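Local coordinates for prenyltransference for protein (Lavandula lanata, PDB 5HC8) that synthesises lavandulyl diphosphate, probably by joining two dimethylallyl diphosphate units head-to-middle, on a cis-prenyltransferase fold, at residues N14-I20 and I57-W63; M81-E85 and L113-L117; S187-R193 and L208-Y214. One frame throughout, in Å; residues are numbered along the deposited sequence.

Contact 1 of 3, residues N14-I20 and I57-W63; sequences NHVAIII and IKLLTIW. With ISY (3-methylbut-3-enylsulfanyl(phosphonooxy)phosphinic acid), chain F.
Val16 and Ile18 with two backbone hydrogen bonds each, and Asn14 O with one from Leu59 N, hold strands 15-19 and 59-63 as parallel neighbours in the sheet of the cis-prenyltransferase fold, their axes 13° apart. Val16 N gives to Leu59 O at 2.9 Å and Val16 O receives Thr61 N at 2.8 Å; Ile18 repeats the pattern with Thr61 O and Trp63 N, and Asn14 O also receives Lys58 N weakly. On the sheet face of His15 and Thr61, a side-chain bond joins His15 NE2 to Thr61 OG1 at 3.0 Å. CG anti to the backbone N (chi1 179°) brings the imidazole there and lays it beside Leu59, whose CD2 sits over the ring centre in a CH-pi contact, 3.4 Å from the centroid. On the other face Leu60 CD1 touches Val16 CB, and helix 34-54 covers this face, Ile49 against Leu60 and Ile48 against Ile18. At the C-terminal ends the strands open into the substrate pocket. Trp63, its NE1 held by Tyr142 O, packs alongside Ile19 and offers one indole face to the isoprenoid tail of the bound thiolo-diphosphate analogue. Ile19 CG2 meets the same tail at ligand atom C11, 3.6 Å away.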
# COMPACT_ATOMS: atom_id res chain seq x y z
N ASN A 14 10.60 -13.61 -6.09
CA ASN A 14 9.90 -14.05 -7.26
C ASN A 14 9.47 -12.85 -8.13
O ASN A 14 9.63 -12.88 -9.37
CB ASN A 14 8.66 -14.86 -6.90
CG ASN A 14 9.00 -16.20 -6.29
OD1 ASN A 14 9.98 -16.81 -6.66
ND2 ASN A 14 8.24 -16.61 -5.32
N HIS A 15 8.86 -11.86 -7.49
CA HIS A 15 8.29 -10.71 -8.23
C HIS A 15 8.95 -9.45 -7.73
O HIS A 15 8.89 -9.16 -6.51
CB HIS A 15 6.77 -10.68 -8.01
CG HIS A 15 6.03 -9.57 -8.66
ND1 HIS A 15 4.65 -9.41 -8.50
CD2 HIS A 15 6.44 -8.54 -9.45
CE1 HIS A 15 4.26 -8.33 -9.17
NE2 HIS A 15 5.32 -7.82 -9.78
N VAL A 16 9.57 -8.71 -8.66
CA VAL A 16 10.11 -7.36 -8.35
C VAL A 16 9.34 -6.33 -9.15
O VAL A 16 9.16 -6.54 -10.38
CB VAL A 16 11.65 -7.25 -8.65
CG1 VAL A 16 12.19 -5.82 -8.39
CG2 VAL A 16 12.41 -8.26 -7.78
N ALA A 17 8.90 -5.23 -8.50
CA ALA A 17 8.21 -4.17 -9.19
C ALA A 17 8.92 -2.89 -9.01
O ALA A 17 9.40 -2.59 -7.94
CB ALA A 17 6.74 -4.01 -8.71
N ILE A 18 8.89 -2.07 -10.06
CA ILE A 18 9.57 -0.80 -10.06
C ILE A 18 8.69 0.39 -10.41
O ILE A 18 8.01 0.39 -11.42
CB ILE A 18 10.73 -0.80 -11.10
CG1 ILE A 18 11.72 -1.94 -10.77
CG2 ILE A 18 11.46 0.52 -11.06
CD1 ILE A 18 12.90 -2.06 -11.72
N ILE A 19 8.70 1.38 -9.54
CA ILE A 19 8.09 2.69 -9.81
C ILE A 19 9.13 3.67 -10.32
O ILE A 19 10.01 4.09 -9.59
CB ILE A 19 7.41 3.25 -8.53
CG1 ILE A 19 6.30 2.32 -8.06
CG2 ILE A 19 6.85 4.64 -8.71
CD1 ILE A 19 5.63 2.76 -6.77
N ILE A 20 9.00 4.07 -11.59
CA ILE A 20 9.91 5.02 -12.22
C ILE A 20 9.46 6.43 -11.94
O ILE A 20 8.25 6.74 -11.91
CB ILE A 20 10.08 4.71 -13.77
CG1 ILE A 20 8.79 4.93 -14.53
CG2 ILE A 20 10.53 3.25 -14.00
CD1 ILE A 20 8.84 4.47 -15.97
N ILE A 57 15.02 -13.76 -11.20
CA ILE A 57 13.71 -13.21 -10.84
C ILE A 57 12.66 -13.78 -11.84
O ILE A 57 12.93 -13.94 -13.00
CB ILE A 57 13.78 -11.69 -10.86
CG1 ILE A 57 14.68 -11.17 -9.71
CG2 ILE A 57 12.37 -11.05 -10.82
CD1 ILE A 57 15.12 -9.75 -9.93
N LYS A 58 11.51 -14.13 -11.35
CA LYS A 58 10.48 -14.78 -12.13
C LYS A 58 9.52 -13.80 -12.77
O LYS A 58 9.05 -14.03 -13.85
CB LYS A 58 9.74 -15.78 -11.30
CG LYS A 58 10.63 -16.95 -10.88
CD LYS A 58 9.89 -17.86 -9.96
CE LYS A 58 10.76 -19.06 -9.52
NZ LYS A 58 10.16 -19.68 -8.30
N LEU A 59 9.28 -12.68 -12.11
CA LEU A 59 8.49 -11.62 -12.71
C LEU A 59 9.05 -10.25 -12.37
O LEU A 59 9.30 -9.95 -11.22
CB LEU A 59 7.02 -11.83 -12.24
CG LEU A 59 6.18 -10.55 -12.43
CD1 LEU A 59 6.05 -10.22 -13.88
CD2 LEU A 59 4.84 -10.77 -11.76
N LEU A 60 9.28 -9.44 -13.39
CA LEU A 60 9.66 -8.03 -13.22
C LEU A 60 8.52 -7.17 -13.78
O LEU A 60 8.14 -7.32 -14.95
CB LEU A 60 10.83 -7.67 -14.05
CG LEU A 60 11.33 -6.23 -13.83
CD1 LEU A 60 11.96 -6.09 -12.44
CD2 LEU A 60 12.29 -5.80 -14.90
N THR A 61 7.96 -6.34 -12.93
CA THR A 61 6.94 -5.35 -13.37
C THR A 61 7.51 -3.95 -13.38
O THR A 61 8.11 -3.53 -12.38
CB THR A 61 5.74 -5.40 -12.44
OG1 THR A 61 5.09 -6.67 -12.54
CG2 THR A 61 4.73 -4.32 -12.84
N ILE A 62 7.39 -3.24 -14.50
CA ILE A 62 7.77 -1.83 -14.56
C ILE A 62 6.50 -1.01 -14.75
O ILE A 62 5.69 -1.23 -15.67
CB ILE A 62 8.76 -1.52 -15.70
CG1 ILE A 62 10.06 -2.27 -15.48
CG2 ILE A 62 8.95 -0.02 -15.85
CD1 ILE A 62 11.05 -2.16 -16.66
N TRP A 63 6.26 -0.10 -13.83
CA TRP A 63 5.07 0.79 -13.93
C TRP A 63 5.42 2.02 -14.71
O TRP A 63 6.34 2.75 -14.32
CB TRP A 63 4.63 1.27 -12.58
CG TRP A 63 3.28 1.94 -12.52
CD1 TRP A 63 2.15 1.70 -13.29
CD2 TRP A 63 2.88 2.88 -11.54
NE1 TRP A 63 1.10 2.46 -12.82
CE2 TRP A 63 1.51 3.14 -11.71
CE3 TRP A 63 3.52 3.46 -10.45
CZ2 TRP A 63 0.82 4.05 -10.90
CZ3 TRP A 63 2.84 4.36 -9.70
CH2 TRP A 63 1.50 4.60 -9.90
P1 ISY F . 3.46 11.47 -7.84
O2 ISY F . 3.17 10.63 -9.24
P3 ISY F . 4.16 10.31 -10.42
O4 ISY F . 4.98 11.41 -7.44
O5 ISY F . 2.55 11.03 -6.66
O6 ISY F . 3.09 12.90 -8.19
O7 ISY F . 5.12 11.43 -10.63
O8 ISY F . 3.30 9.83 -11.68
S9 ISY F . 5.35 8.70 -9.68
C10 ISY F . 4.28 7.32 -10.02
C11 ISY F . 5.03 6.63 -11.14
C12 ISY F . 4.34 6.19 -12.40
C13 ISY F . 5.12 5.51 -13.42
C14 ISY F . 2.94 6.59 -12.70

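Contact 2 of 3, residues M81-E85 and L113-L117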
# COMPACT_ATOMS: atom_id res chain seq x y z
N MET A 81 3.65 7.96 -24.94
CA MET A 81 3.03 6.88 -25.67
C MET A 81 3.91 6.45 -26.83
O MET A 81 4.02 5.28 -27.14
CB MET A 81 1.67 7.31 -26.26
CG MET A 81 0.53 7.69 -25.31
SD MET A 81 0.19 6.45 -24.09
CE MET A 81 -1.23 7.22 -23.32
N ARG A 82 4.52 7.41 -27.52
CA ARG A 82 5.33 7.10 -28.71
C ARG A 82 6.64 6.36 -28.32
O ARG A 82 7.05 5.40 -28.94
CB ARG A 82 5.62 8.44 -29.44
CG ARG A 82 5.47 8.45 -30.94
CD ARG A 82 4.03 8.61 -31.40
NE ARG A 82 3.70 7.49 -32.30
CZ ARG A 82 2.68 7.43 -33.16
NH1 ARG A 82 1.83 8.44 -33.31
NH2 ARG A 82 2.51 6.32 -33.89
N ILE A 83 7.25 6.80 -27.23
CA ILE A 83 8.43 6.18 -26.71
C ILE A 83 8.14 4.77 -26.31
O ILE A 83 9.00 3.89 -26.51
CB ILE A 83 8.89 6.90 -25.47
CG1 ILE A 83 9.58 8.18 -25.84
CG2 ILE A 83 9.90 6.06 -24.75
CD1 ILE A 83 10.02 8.91 -24.57
N TYR A 84 6.94 4.53 -25.75
CA TYR A 84 6.60 3.18 -25.34
C TYR A 84 6.38 2.29 -26.56
O TYR A 84 6.70 1.11 -26.53
CB TYR A 84 5.41 3.13 -24.33
CG TYR A 84 5.75 3.86 -23.03
CD1 TYR A 84 7.08 4.00 -22.62
CD2 TYR A 84 4.77 4.48 -22.26
CE1 TYR A 84 7.40 4.69 -21.49
CE2 TYR A 84 5.12 5.16 -21.12
CZ TYR A 84 6.42 5.25 -20.76
OH TYR A 84 6.84 5.92 -19.62
N GLU A 85 5.80 2.83 -27.62
CA GLU A 85 5.63 2.05 -28.84
C GLU A 85 6.98 1.63 -29.38
O GLU A 85 7.22 0.50 -29.75
CB GLU A 85 4.95 2.90 -29.90
CG GLU A 85 4.79 2.13 -31.22
CD GLU A 85 4.19 2.97 -32.34
OE1 GLU A 85 3.44 2.42 -33.16
OE2 GLU A 85 4.43 4.18 -32.36
N LEU A 113 -5.44 3.68 -24.25
CA LEU A 113 -4.22 4.03 -24.96
C LEU A 113 -4.49 4.25 -26.47
O LEU A 113 -5.47 3.74 -26.98
CB LEU A 113 -3.19 2.92 -24.82
CG LEU A 113 -2.94 2.52 -23.35
CD1 LEU A 113 -2.13 1.24 -23.37
CD2 LEU A 113 -2.24 3.67 -22.62
N PRO A 114 -3.61 4.98 -27.16
CA PRO A 114 -3.66 5.05 -28.62
C PRO A 114 -3.64 3.68 -29.29
O PRO A 114 -2.85 2.76 -28.89
CB PRO A 114 -2.39 5.80 -29.01
CG PRO A 114 -1.84 6.40 -27.77
CD PRO A 114 -2.54 5.80 -26.58
N GLU A 115 -4.43 3.55 -30.35
CA GLU A 115 -4.55 2.28 -31.03
C GLU A 115 -3.19 1.73 -31.40
O GLU A 115 -3.00 0.53 -31.35
CB GLU A 115 -5.41 2.38 -32.30
CG GLU A 115 -6.87 2.70 -32.05
CD GLU A 115 -7.70 1.49 -31.68
OE1 GLU A 115 -7.17 0.36 -31.67
OE2 GLU A 115 -8.90 1.67 -31.39
N TYR A 116 -2.28 2.58 -31.82
CA TYR A 116 -0.98 2.11 -32.19
C TYR A 116 -0.20 1.43 -31.05
O TYR A 116 0.69 0.59 -31.28
CB TYR A 116 -0.11 3.24 -32.76
CG TYR A 116 0.28 4.37 -31.82
CD1 TYR A 116 1.35 4.25 -30.92
CD2 TYR A 116 -0.39 5.60 -31.87
CE1 TYR A 116 1.73 5.31 -30.09
CE2 TYR A 116 -0.04 6.64 -31.04
CZ TYR A 116 1.03 6.50 -30.15
OH TYR A 116 1.34 7.56 -29.33
N LEU A 117 -0.47 1.89 -29.82
CA LEU A 117 0.26 1.41 -28.64
C LEU A 117 -0.37 0.12 -28.24
O LEU A 117 0.34 -0.85 -27.86
CB LEU A 117 0.18 2.40 -27.49
CG LEU A 117 0.91 1.99 -26.17
CD1 LEU A 117 2.25 1.41 -26.45
CD2 LEU A 117 1.15 3.23 -25.31
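Arg82 spreads its guanidinium flat over the ring of Tyr116 in a stacked cation-pi pair, the planes only 4° apart and CZ 3.6 Å from the ring centroid. The pair joins two helices of the cis-prenyltransferase fold, 74-89 and the first turn of 115-128, where Pro114 is the N-cap residue. A salt bridge along helix 74-89 steadies the cation: Arg82 NH2 gives to Glu85 OE2 at 3.3 Å, close to the guanidinium plane and on the syn side of the carboxylate. The Glu85 side chain also crosses that of Tyr116 at about a right angle, OE2 3.4 Å from Tyr116 CD1; through the salt bridge its charge probably favours the guanidinium staying over the tyrosine. Tyr116 has CG between its backbone N and carbonyl carbon (chi1 65°), which turns the ring back over Pro114; Pro114 CB lies against the face opposite Arg82. Beneath, the packing is apolar. Met81, bent at chi2, crosses the proline, CG to Pro114 CG 3.7 Å, and its methyl CE reaches Leu113 CD2. Tyr84 touches the bound methylbutadiene in the active site, while its CB packs on Leu117 CD1. Deeper between the helices, Leu117 CD2 lies 3.6 Å from Met81 SD.

Contact 3 of 3, residues S187-R193 and L208-Y214. With ISY (3-methylbut-3-enylsulfanyl(phosphonooxy)phosphinic acid), chain F.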
# COMPACT_ATOMS: atom_id res chain seq x y z
N SER A 187 1.66 -10.62 -6.06
CA SER A 187 2.18 -9.76 -5.02
C SER A 187 3.70 -9.60 -5.13
O SER A 187 4.45 -10.57 -4.94
CB SER A 187 1.72 -10.37 -3.70
OG SER A 187 2.52 -9.74 -2.71
N PRO A 188 4.20 -8.38 -5.37
CA PRO A 188 5.65 -8.23 -5.36
C PRO A 188 6.24 -8.60 -4.04
O PRO A 188 5.66 -8.32 -3.00
CB PRO A 188 5.90 -6.74 -5.69
CG PRO A 188 4.58 -6.15 -5.90
CD PRO A 188 3.49 -7.10 -5.60
N ASP A 189 7.42 -9.23 -4.09
CA ASP A 189 8.24 -9.43 -2.92
C ASP A 189 8.98 -8.14 -2.57
O ASP A 189 9.27 -7.85 -1.38
CB ASP A 189 9.24 -10.56 -3.23
CG ASP A 189 8.52 -11.86 -3.47
OD1 ASP A 189 7.91 -12.35 -2.51
OD2 ASP A 189 8.45 -12.28 -4.63
N LEU A 190 9.32 -7.38 -3.60
CA LEU A 190 10.16 -6.20 -3.46
C LEU A 190 9.61 -5.10 -4.40
O LEU A 190 9.37 -5.39 -5.55
CB LEU A 190 11.61 -6.50 -3.86
CG LEU A 190 12.59 -5.35 -3.94
CD1 LEU A 190 12.77 -4.72 -2.60
CD2 LEU A 190 13.99 -5.75 -4.56
N LEU A 191 9.43 -3.89 -3.88
CA LEU A 191 8.92 -2.78 -4.65
C LEU A 191 10.02 -1.74 -4.55
O LEU A 191 10.39 -1.35 -3.45
CB LEU A 191 7.64 -2.22 -4.06
CG LEU A 191 7.15 -0.90 -4.70
CD1 LEU A 191 6.68 -1.18 -6.09
CD2 LEU A 191 5.94 -0.43 -3.89
N ILE A 192 10.48 -1.32 -5.70
CA ILE A 192 11.48 -0.30 -5.80
C ILE A 192 10.87 1.02 -6.30
O ILE A 192 10.24 1.05 -7.32
CB ILE A 192 12.56 -0.74 -6.80
CG1 ILE A 192 13.28 -2.00 -6.31
CG2 ILE A 192 13.58 0.35 -6.98
CD1 ILE A 192 14.20 -2.64 -7.38
N ARG A 193 11.19 2.11 -5.63
CA ARG A 193 10.82 3.41 -6.15
C ARG A 193 11.98 4.35 -6.20
O ARG A 193 12.60 4.62 -5.20
CB ARG A 193 9.66 4.04 -5.37
CG ARG A 193 9.26 5.43 -5.90
CD ARG A 193 7.97 5.96 -5.30
NE ARG A 193 7.76 7.28 -5.86
CZ ARG A 193 6.58 7.81 -6.15
NH1 ARG A 193 5.43 7.22 -5.84
NH2 ARG A 193 6.54 8.99 -6.73
N LEU A 208 0.14 -5.39 -2.18
CA LEU A 208 1.30 -4.97 -1.35
C LEU A 208 1.31 -5.24 0.15
O LEU A 208 2.06 -4.57 0.82
CB LEU A 208 1.56 -3.43 -1.57
CG LEU A 208 1.85 -2.98 -3.00
CD1 LEU A 208 2.31 -1.51 -2.93
CD2 LEU A 208 2.96 -3.80 -3.68
N PRO A 209 0.47 -6.20 0.71
CA PRO A 209 0.37 -6.31 2.17
C PRO A 209 1.71 -6.67 2.83
O PRO A 209 1.97 -6.16 3.90
CB PRO A 209 -0.69 -7.42 2.40
CG PRO A 209 -0.77 -8.18 1.11
CD PRO A 209 -0.35 -7.22 0.03
N PHE A 210 2.56 -7.42 2.13
CA PHE A 210 3.86 -7.86 2.74
C PHE A 210 5.06 -7.56 1.93
O PHE A 210 6.16 -7.93 2.30
CB PHE A 210 3.79 -9.35 3.17
CG PHE A 210 2.73 -9.59 4.28
CD1 PHE A 210 2.99 -9.21 5.58
CD2 PHE A 210 1.52 -10.13 3.95
CE1 PHE A 210 2.04 -9.40 6.58
CE2 PHE A 210 0.54 -10.31 4.94
CZ PHE A 210 0.82 -9.95 6.22
N THR A 211 4.89 -6.90 0.78
CA THR A 211 5.98 -6.41 0.00
C THR A 211 7.01 -5.53 0.79
O THR A 211 6.67 -4.66 1.59
CB THR A 211 5.39 -5.54 -1.10
OG1 THR A 211 4.37 -6.30 -1.79
CG2 THR A 211 6.45 -5.05 -2.06
N GLU A 212 8.28 -5.84 0.59
CA GLU A 212 9.38 -4.99 1.10
C GLU A 212 9.50 -3.80 0.20
O GLU A 212 9.57 -3.94 -1.03
CB GLU A 212 10.68 -5.83 1.10
CG GLU A 212 10.63 -6.95 2.13
CD GLU A 212 10.59 -6.44 3.57
OE1 GLU A 212 11.08 -5.35 3.82
OE2 GLU A 212 10.02 -7.12 4.42
N PHE A 213 9.54 -2.61 0.79
CA PHE A 213 9.75 -1.38 0.05
C PHE A 213 11.22 -0.94 0.11
O PHE A 213 11.87 -0.99 1.17
CB PHE A 213 8.91 -0.26 0.64
CG PHE A 213 7.42 -0.51 0.63
CD1 PHE A 213 6.82 -1.37 -0.25
CD2 PHE A 213 6.64 0.13 1.52
CE1 PHE A 213 5.43 -1.52 -0.26
CE2 PHE A 213 5.26 -0.02 1.53
CZ PHE A 213 4.64 -0.82 0.62
N TYR A 214 11.74 -0.53 -1.04
CA TYR A 214 13.02 0.05 -1.17
C TYR A 214 12.95 1.37 -1.92
O TYR A 214 12.50 1.44 -3.06
CB TYR A 214 13.89 -0.92 -1.91
CG TYR A 214 15.32 -0.45 -2.19
CD1 TYR A 214 16.32 -0.57 -1.25
CD2 TYR A 214 15.65 0.16 -3.41
CE1 TYR A 214 17.61 -0.14 -1.51
CE2 TYR A 214 16.91 0.61 -3.68
CZ TYR A 214 17.89 0.43 -2.76
OH TYR A 214 19.15 0.82 -3.10
P1 ISY F . 3.46 11.47 -7.84
O2 ISY F . 3.17 10.63 -9.24
P3 ISY F . 4.16 10.31 -10.42
O4 ISY F . 4.98 11.41 -7.44
O5 ISY F . 2.55 11.03 -6.66
O6 ISY F . 3.09 12.90 -8.19
O7 ISY F . 5.12 11.43 -10.63
O8 ISY F . 3.30 9.83 -11.68
S9 ISY F . 5.35 8.70 -9.68
C10 ISY F . 4.28 7.32 -10.02
C11 ISY F . 5.03 6.63 -11.14
C12 ISY F . 4.34 6.19 -12.40
C13 ISY F . 5.12 5.51 -13.42
C14 ISY F . 2.94 6.59 -12.70
O HOH W 1 2.38 -8.74 -0.37
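One edge of the parallel sheet in this cis-prenyltransferase fold is built here, where strand 190-193 pairs with strand 212-214, an outermost strand within the chain, at an angle of 20°. Glu212 N starts the pairing by giving to Asp189 O from above the carbonyl plane, Leu191 N gives to Glu212 O and Leu191 O receives Tyr214 N, both at 2.9 Å, and Arg193 N continues it to Tyr214 O. Before the strands begin, Thr211 ties the incoming loops together: its OG1 donates to Pro188 O at 2.7 Å, tilted 26° from the carbonyl plane. With OG1 anti to the carbonyl carbon (chi1 -52°), the methyl CG2 packs on Leu191 CB at 3.7 Å. A valine here would probably leave Pro188 O without this donor and let the two loops shift. One water meets Ser187 OG, which is also hydrogen-bonded to Gln207 O, and accepts from Phe210 N. Leu191 CD2 packs against Phe213 CE1 and Leu208 CD1, whereas on the other face Leu190 and Ile192 lie alongside Tyr214, under helix 225-237. Buried Glu212 makes salt bridges to Arg238 and to Arg199 of the second subunit, placing this edge at the dimer interface. Arg193, extended from CG to NE, carries the contact into the substrate site, paired with Asp21 and hydrogen-bonded to Ser201; within its guanidinium plane, NH2 gives to O4 of the bound diphosphate analogue at 3.0 Å.

In the fold
Contacts 1 and 3 share the six-stranded parallel sheet. Their centres are about 9 Å apart, and strands 15-19 and 190-193 lie next to each other, with backbone bonds such as Ile19 to Ile192 joining the two strand pairs into one continuous stretch of sheet. Contact 2 sits apart in the helical layer, about 21 Å from contact 1 and 28 Å from contact 3 between centres, on the opposite side of the chain's centre from contact 3. The three follow one another along the chain, strand 59-65 leading on to helix 74-89. Contacts 1 and 3 both touch the thiolo-diphosphate analogue, at its tail and its phosphate respectively, while contact 2 borders the site through Tyr84 beside the methylbutadiene.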